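PDB 5C3O: thymine dioxygenase from Neurospora crassa, which probably oxidises the methyl group of thymine as an iron- and 2-oxoglutarate-dependent dioxygenase, here crystallised with calcium at the metal site. Local coordinates for residues V8-L13 and Q241-T246; H216-S221 and T271-V276. One frame throughout, in Å; residues are numbered along the deposited sequence.

Contact 1 of 2, residues V8-L13 and Q241-T246; sequences VNEDGL and QFIDAT
Ile243 packs against Val8, Glu10 and Leu13 in a side-chain contact between the edge strands of two sheets: the N-terminal hairpin, with strand 8-10 at one end of the large mixed sheet, and strand 242-244 at the margin of the three-stranded antiparallel sheet. The two strands run at 136° to each other with axes 8.4 Å apart, too far for backbone pairing, so side chains join them. Ile243 is central to the contact. Its CG2, anti to the backbone N (CG1 has chi1 -72°), meets Val8 CG1 at 3.6 Å, while CB lies 4.1 Å from Leu13 CD1, the two side chains running antiparallel alongside each other. On the solvent side the extended chain of Glu10 lies across the isoleucine, bringing OE1 to 3.7 Å from Ile243 CG1. The other methyl of Val8, CG2, rests 3.9 Å from the carbonyl O of Asp244. Toward the turn, CD1 of Ile243 reaches CB of Asp11 at 4.0 Å. There the carboxylate of Asp11 meets Gln241 with its plane turned 80° from the amide, and OD2 sits 3.2 Å from Gln241 CG. The amide does not bond to this carboxylate; OD2 is instead held by the hydroxyl of Ser237, which also accepts the backbone N-H of Gln241. Leu13 also packs on Val235 of strand 233-236, and Ile243 touches Ser237. The hairpin closes through a type I' turn from Glu10 to Leu13, with paired backbone bonds between these residues, a tight two-residue beta-hairpin laid against the edge of the double-stranded beta-helix.

Contact 2 of 2, residues H216-S221 and T271-V276; sequences HTDYGS and TVHRVV. With CA (calcium ion), chain H.
His216 NE2, Asp218 OD1 and His273 NE2 bind one calcium ion, at 2.4, 2.2 and 2.2 Å respectively, and two waters complete the five ligands found. Asp218 gives a single oxygen to the metal; its OD2 stays 3.2 Å from the calcium and accepts a hydrogen bond from one of the metal-bound waters. The imidazoles meet obliquely, planes 46° apart, with CE1 of His273 over one face of His216 near its rim. The carboxylate comes to His273 from another direction, at the ring edge, with its plane 73° from that of the imidazole.

A second shell fixes these groups. ND1 of His273 donates to the carbonyl O of Thr271 at 3.0 Å, in the carbonyl plane and close to the ring plane, which sets the ring's rotation and leaves NE2 to face the metal. ND1 of His216 bonds in turn to the carbonyl of Gly214, while OD2 of Asp218 is also held by Thr223 and Asn255. Phe47 packs edge-to-face with His273.

Backbone pairing brings the two segments together: His216 and His273 form a hydrogen-bonded antiparallel pair, N to O in both directions. Both histidines have a similar chi1 (71° in His216), which tucks the ring over the backbone and turns it to the shared metal. Beyond the pair, CG2 of Thr217 touches CG2 of Val272 at 3.8 Å, and a water accepts the N-H of Asp218 and lies within hydrogen-bonding distance of Thr271 O. This is the HxD...H facial triad of the 2-oxoglutarate-dependent oxygenases, with calcium at the position where iron would be expected.

The centre of contact 1 lies about 19 Å from the centre of the chain, toward the periphery, and that of contact 2 deeper, at about 11 Å. The three-stranded sheet connects them: strand 242-244 is one of its edges and strand 273-275 the other, with 233-236 between. Phe242 points away from the hairpin and reaches the metal-bearing strand, where it packs on Val272 and His273 and forms a cation-pi contact with Arg274. Apolar branches dominate contact 1, with polar groups at its solvent-facing margin, whereas contact 2 relies on metal bonds, ordered waters and paired backbone. In sequence the segments alternate, 216-221 and 241-246 both falling between 8-13 and 271-276.

Contact 1 of 2, residues V8-L13 and Q241-T246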
loop_
_atom_site.group_PDB
_atom_site.type_symbol
_atom_site.label_atom_id
_atom_site.label_comp_id
_atom_site.label_asym_id
_atom_site.label_seq_id
_atom_site.Cartn_x
_atom_site.Cartn_y
_atom_site.Cartn_z
ATOM N N VAL A 8 -9.056 13.737 -3.508
ATOM C CA VAL A 8 -8.385 14.977 -3.151
ATOM C C VAL A 8 -8.469 15.922 -4.338
ATOM O O VAL A 8 -8.213 15.522 -5.472
ATOM C CB VAL A 8 -6.903 14.747 -2.810
ATOM C CG1 VAL A 8 -6.224 16.066 -2.456
ATOM C CG2 VAL A 8 -6.771 13.754 -1.668
ATOM N N ASN A 9 -8.841 17.170 -4.070
ATOM C CA ASN A 9 -8.860 18.214 -5.087
ATOM C C ASN A 9 -8.497 19.540 -4.429
ATOM O O ASN A 9 -9.342 20.187 -3.807
ATOM C CB ASN A 9 -10.234 18.288 -5.764
ATOM C CG ASN A 9 -10.240 19.188 -6.992
ATOM O OD1 ASN A 9 -9.234 19.815 -7.334
ATOM N ND2 ASN A 9 -11.383 19.253 -7.664
ATOM N N GLU A 10 -7.230 19.929 -4.553
ATOM C CA GLU A 10 -6.709 21.090 -3.836
ATOM C C GLU A 10 -5.357 21.521 -4.399
ATOM O O GLU A 10 -4.468 20.689 -4.593
ATOM C CB GLU A 10 -6.565 20.750 -2.352
ATOM C CG GLU A 10 -6.234 21.928 -1.453
ATOM C CD GLU A 10 -6.251 21.550 0.016
ATOM O OE1 GLU A 10 -5.245 21.808 0.709
ATOM O OE2 GLU A 10 -7.267 20.982 0.476
ATOM N N ASP A 11 -5.218 22.823 -4.661
ATOM C CA ASP A 11 -3.955 23.425 -5.106
ATOM C C ASP A 11 -3.430 22.804 -6.406
ATOM O O ASP A 11 -2.221 22.665 -6.595
ATOM C CB ASP A 11 -2.903 23.321 -3.991
ATOM C CG ASP A 11 -1.739 24.279 -4.185
ATOM O OD1 ASP A 11 -1.978 25.494 -4.359
ATOM O OD2 ASP A 11 -0.580 23.818 -4.152
ATOM N N GLY A 12 -4.349 22.438 -7.298
ATOM C CA GLY A 12 -3.993 21.780 -8.557
ATOM C C GLY A 12 -3.684 20.289 -8.443
ATOM O O GLY A 12 -3.357 19.648 -9.443
ATOM N N LEU A 13 -3.782 19.731 -7.237
ATOM C CA LEU A 13 -3.553 18.302 -7.022
ATOM C C LEU A 13 -4.902 17.597 -7.057
ATOM O O LEU A 13 -5.766 17.854 -6.213
ATOM C CB LEU A 13 -2.861 18.055 -5.677
ATOM C CG LEU A 13 -1.960 16.816 -5.538
ATOM C CD1 LEU A 13 -1.755 16.478 -4.069
ATOM C CD2 LEU A 13 -2.503 15.602 -6.270
ATOM N N GLN A 241 3.212 22.608 -2.508
ATOM C CA GLN A 241 2.852 22.431 -1.095
ATOM C C GLN A 241 2.231 21.058 -0.825
ATOM O O GLN A 241 1.705 20.408 -1.729
ATOM C CB GLN A 241 1.935 23.555 -0.589
ATOM C CG GLN A 241 0.541 23.625 -1.207
ATOM C CD GLN A 241 -0.508 24.200 -0.256
ATOM O OE1 GLN A 241 -0.391 24.083 0.966
ATOM N NE2 GLN A 241 -1.543 24.819 -0.817
ATOM N N PHE A 242 2.296 20.633 0.431
ATOM C CA PHE A 242 1.854 19.302 0.825
ATOM C C PHE A 242 0.385 19.287 1.235
ATOM O O PHE A 242 0.005 19.892 2.236
ATOM C CB PHE A 242 2.744 18.775 1.948
ATOM C CG PHE A 242 4.092 18.326 1.471
ATOM C CD1 PHE A 242 5.106 19.249 1.254
ATOM C CD2 PHE A 242 4.337 16.985 1.205
ATOM C CE1 PHE A 242 6.349 18.840 0.798
ATOM C CE2 PHE A 242 5.577 16.569 0.749
ATOM C CZ PHE A 242 6.585 17.500 0.545
ATOM N N ILE A 243 -0.433 18.591 0.446
ATOM C CA ILE A 243 -1.866 18.471 0.707
ATOM C C ILE A 243 -2.140 17.152 1.419
ATOM O O ILE A 243 -1.521 16.133 1.111
ATOM C CB ILE A 243 -2.693 18.546 -0.599
ATOM C CG1 ILE A 243 -2.691 19.975 -1.153
ATOM C CG2 ILE A 243 -4.139 18.125 -0.364
ATOM C CD1 ILE A 243 -1.346 20.452 -1.645
ATOM N N ASP A 244 -3.081 17.183 2.357
ATOM C CA ASP A 244 -3.454 16.005 3.127
ATOM C C ASP A 244 -4.188 14.989 2.256
ATOM O O ASP A 244 -5.122 15.338 1.535
ATOM C CB ASP A 244 -4.346 16.398 4.309
ATOM C CG ASP A 244 -3.621 17.253 5.336
ATOM O OD1 ASP A 244 -2.481 16.907 5.710
ATOM O OD2 ASP A 244 -4.198 18.269 5.777
ATOM N N ALA A 245 -3.753 13.734 2.325
ATOM C CA ALA A 245 -4.456 12.638 1.669
ATOM C C ALA A 245 -5.542 12.137 2.610
ATOM O O ALA A 245 -5.384 11.110 3.269
ATOM C CB ALA A 245 -3.488 11.519 1.310
ATOM N N THR A 246 -6.646 12.879 2.662
ATOM C CA THR A 246 -7.742 12.607 3.593
ATOM C C THR A 246 -8.211 11.147 3.520
ATOM O O THR A 246 -8.565 10.665 2.443
ATOM C CB THR A 246 -8.933 13.557 3.327
ATOM O OG1 THR A 246 -8.560 14.895 3.686
ATOM C CG2 THR A 246 -10.165 13.156 4.136
#

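Contact 2 of 2, residues H216-S221 and T271-V276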
loop_
_atom_site.group_PDB
_atom_site.type_symbol
_atom_site.label_atom_id
_atom_site.label_comp_id
_atom_site.label_asym_id
_atom_site.label_seq_id
_atom_site.Cartn_x
_atom_site.Cartn_y
_atom_site.Cartn_z
ATOM N N HIS A 216 9.783 11.990 0.482
ATOM C CA HIS A 216 10.418 10.993 -0.373
ATOM C C HIS A 216 9.499 10.521 -1.501
ATOM O O HIS A 216 8.287 10.761 -1.487
ATOM C CB HIS A 216 10.829 9.783 0.468
ATOM C CG HIS A 216 9.670 8.959 0.938
ATOM N ND1 HIS A 216 8.724 9.435 1.821
ATOM C CD2 HIS A 216 9.294 7.696 0.630
ATOM C CE1 HIS A 216 7.821 8.497 2.044
ATOM N NE2 HIS A 216 8.143 7.433 1.332
ATOM N N THR A 217 10.106 9.857 -2.481
ATOM C CA THR A 217 9.379 9.061 -3.456
ATOM C C THR A 217 9.683 7.613 -3.137
ATOM O O THR A 217 10.772 7.301 -2.647
ATOM C CB THR A 217 9.821 9.345 -4.906
ATOM O OG1 THR A 217 11.155 8.868 -5.114
ATOM C CG2 THR A 217 9.746 10.824 -5.228
ATOM N N ASP A 218 8.725 6.732 -3.404
ATOM C CA ASP A 218 8.941 5.304 -3.218
ATOM C C ASP A 218 9.804 4.731 -4.341
ATOM O O ASP A 218 9.858 5.272 -5.447
ATOM C CB ASP A 218 7.611 4.556 -3.156
ATOM C CG ASP A 218 6.783 4.924 -1.941
ATOM O OD1 ASP A 218 7.258 5.704 -1.084
ATOM O OD2 ASP A 218 5.647 4.423 -1.840
ATOM N N TYR A 219 10.457 3.619 -4.034
ATOM C CA TYR A 219 11.436 2.991 -4.911
ATOM C C TYR A 219 10.796 2.049 -5.943
ATOM O O TYR A 219 11.243 1.987 -7.093
ATOM C CB TYR A 219 12.446 2.228 -4.033
ATOM C CG TYR A 219 13.471 1.376 -4.758
ATOM C CD1 TYR A 219 13.150 0.093 -5.208
ATOM C CD2 TYR A 219 14.774 1.831 -4.955
ATOM C CE1 TYR A 219 14.086 -0.698 -5.857
ATOM C CE2 TYR A 219 15.718 1.046 -5.602
ATOM C CZ TYR A 219 15.369 -0.217 -6.051
ATOM O OH TYR A 219 16.302 -1.000 -6.694
ATOM N N GLY A 220 9.759 1.320 -5.533
ATOM C CA GLY A 220 9.242 0.196 -6.322
ATOM C C GLY A 220 8.266 0.551 -7.433
ATOM O O GLY A 220 8.272 1.660 -7.952
ATOM N N SER A 221 7.427 -0.417 -7.790
ATOM C CA SER A 221 6.433 -0.257 -8.839
ATOM C C SER A 221 5.220 0.500 -8.312
ATOM O O SER A 221 4.954 1.625 -8.724
ATOM C CB SER A 221 6.021 -1.625 -9.381
ATOM O OG SER A 221 5.647 -2.498 -8.326
ATOM N N THR A 271 5.551 10.492 -7.297
ATOM C CA THR A 271 5.310 11.784 -6.659
ATOM C C THR A 271 5.832 11.839 -5.219
ATOM O O THR A 271 5.665 10.895 -4.443
ATOM C CB THR A 271 3.805 12.114 -6.676
ATOM O OG1 THR A 271 3.338 12.143 -8.031
ATOM C CG2 THR A 271 3.524 13.464 -6.029
ATOM N N VAL A 272 6.457 12.965 -4.878
ATOM C CA VAL A 272 6.995 13.202 -3.540
ATOM C C VAL A 272 5.848 13.266 -2.534
ATOM O O VAL A 272 4.810 13.872 -2.799
ATOM C CB VAL A 272 7.810 14.516 -3.483
ATOM C CG1 VAL A 272 8.248 14.836 -2.057
ATOM C CG2 VAL A 272 9.023 14.435 -4.405
ATOM N N HIS A 273 6.036 12.625 -1.389
ATOM C CA HIS A 273 5.023 12.614 -0.341
ATOM C C HIS A 273 5.680 12.376 1.021
ATOM O O HIS A 273 6.881 12.122 1.096
ATOM C CB HIS A 273 3.974 11.535 -0.637
ATOM C CG HIS A 273 4.527 10.149 -0.659
ATOM N ND1 HIS A 273 5.304 9.672 -1.692
ATOM C CD2 HIS A 273 4.418 9.135 0.229
ATOM C CE1 HIS A 273 5.652 8.423 -1.439
ATOM N NE2 HIS A 273 5.131 8.076 -0.275
ATOM N N ARG A 274 4.897 12.464 2.092
ATOM C CA ARG A 274 5.425 12.278 3.447
ATOM C C ARG A 274 4.307 11.956 4.429
ATOM O O ARG A 274 3.149 12.307 4.192
ATOM C CB ARG A 274 6.158 13.542 3.914
ATOM C CG ARG A 274 5.227 14.713 4.206
ATOM C CD ARG A 274 5.967 16.020 4.428
ATOM N NE ARG A 274 5.028 17.111 4.690
ATOM C CZ ARG A 274 5.362 18.397 4.803
ATOM N NH1 ARG A 274 6.630 18.785 4.682
ATOM N NH2 ARG A 274 4.419 19.303 5.039
ATOM N N VAL A 275 4.661 11.297 5.530
ATOM C CA VAL A 275 3.705 11.031 6.610
ATOM C C VAL A 275 3.938 11.999 7.768
ATOM O O VAL A 275 5.076 12.356 8.083
ATOM C CB VAL A 275 3.734 9.561 7.103
ATOM C CG1 VAL A 275 3.421 8.611 5.953
ATOM C CG2 VAL A 275 5.064 9.205 7.758
ATOM N N VAL A 276 2.842 12.409 8.396
ATOM C CA VAL A 276 2.838 13.491 9.370
ATOM C C VAL A 276 1.869 13.144 10.499
ATOM O O VAL A 276 0.897 12.417 10.284
ATOM C CB VAL A 276 2.439 14.818 8.672
ATOM C CG1 VAL A 276 1.793 15.814 9.625
ATOM C CG2 VAL A 276 3.647 15.434 7.981
HETATM CA CA CA H . 6.126 6.364 0.713
HETATM O O HOH W 1 6.394 7.930 -5.043
HETATM O O HOH W 2 3.825 5.587 0.405
HETATM O O HOH W 3 4.727 6.806 2.537
#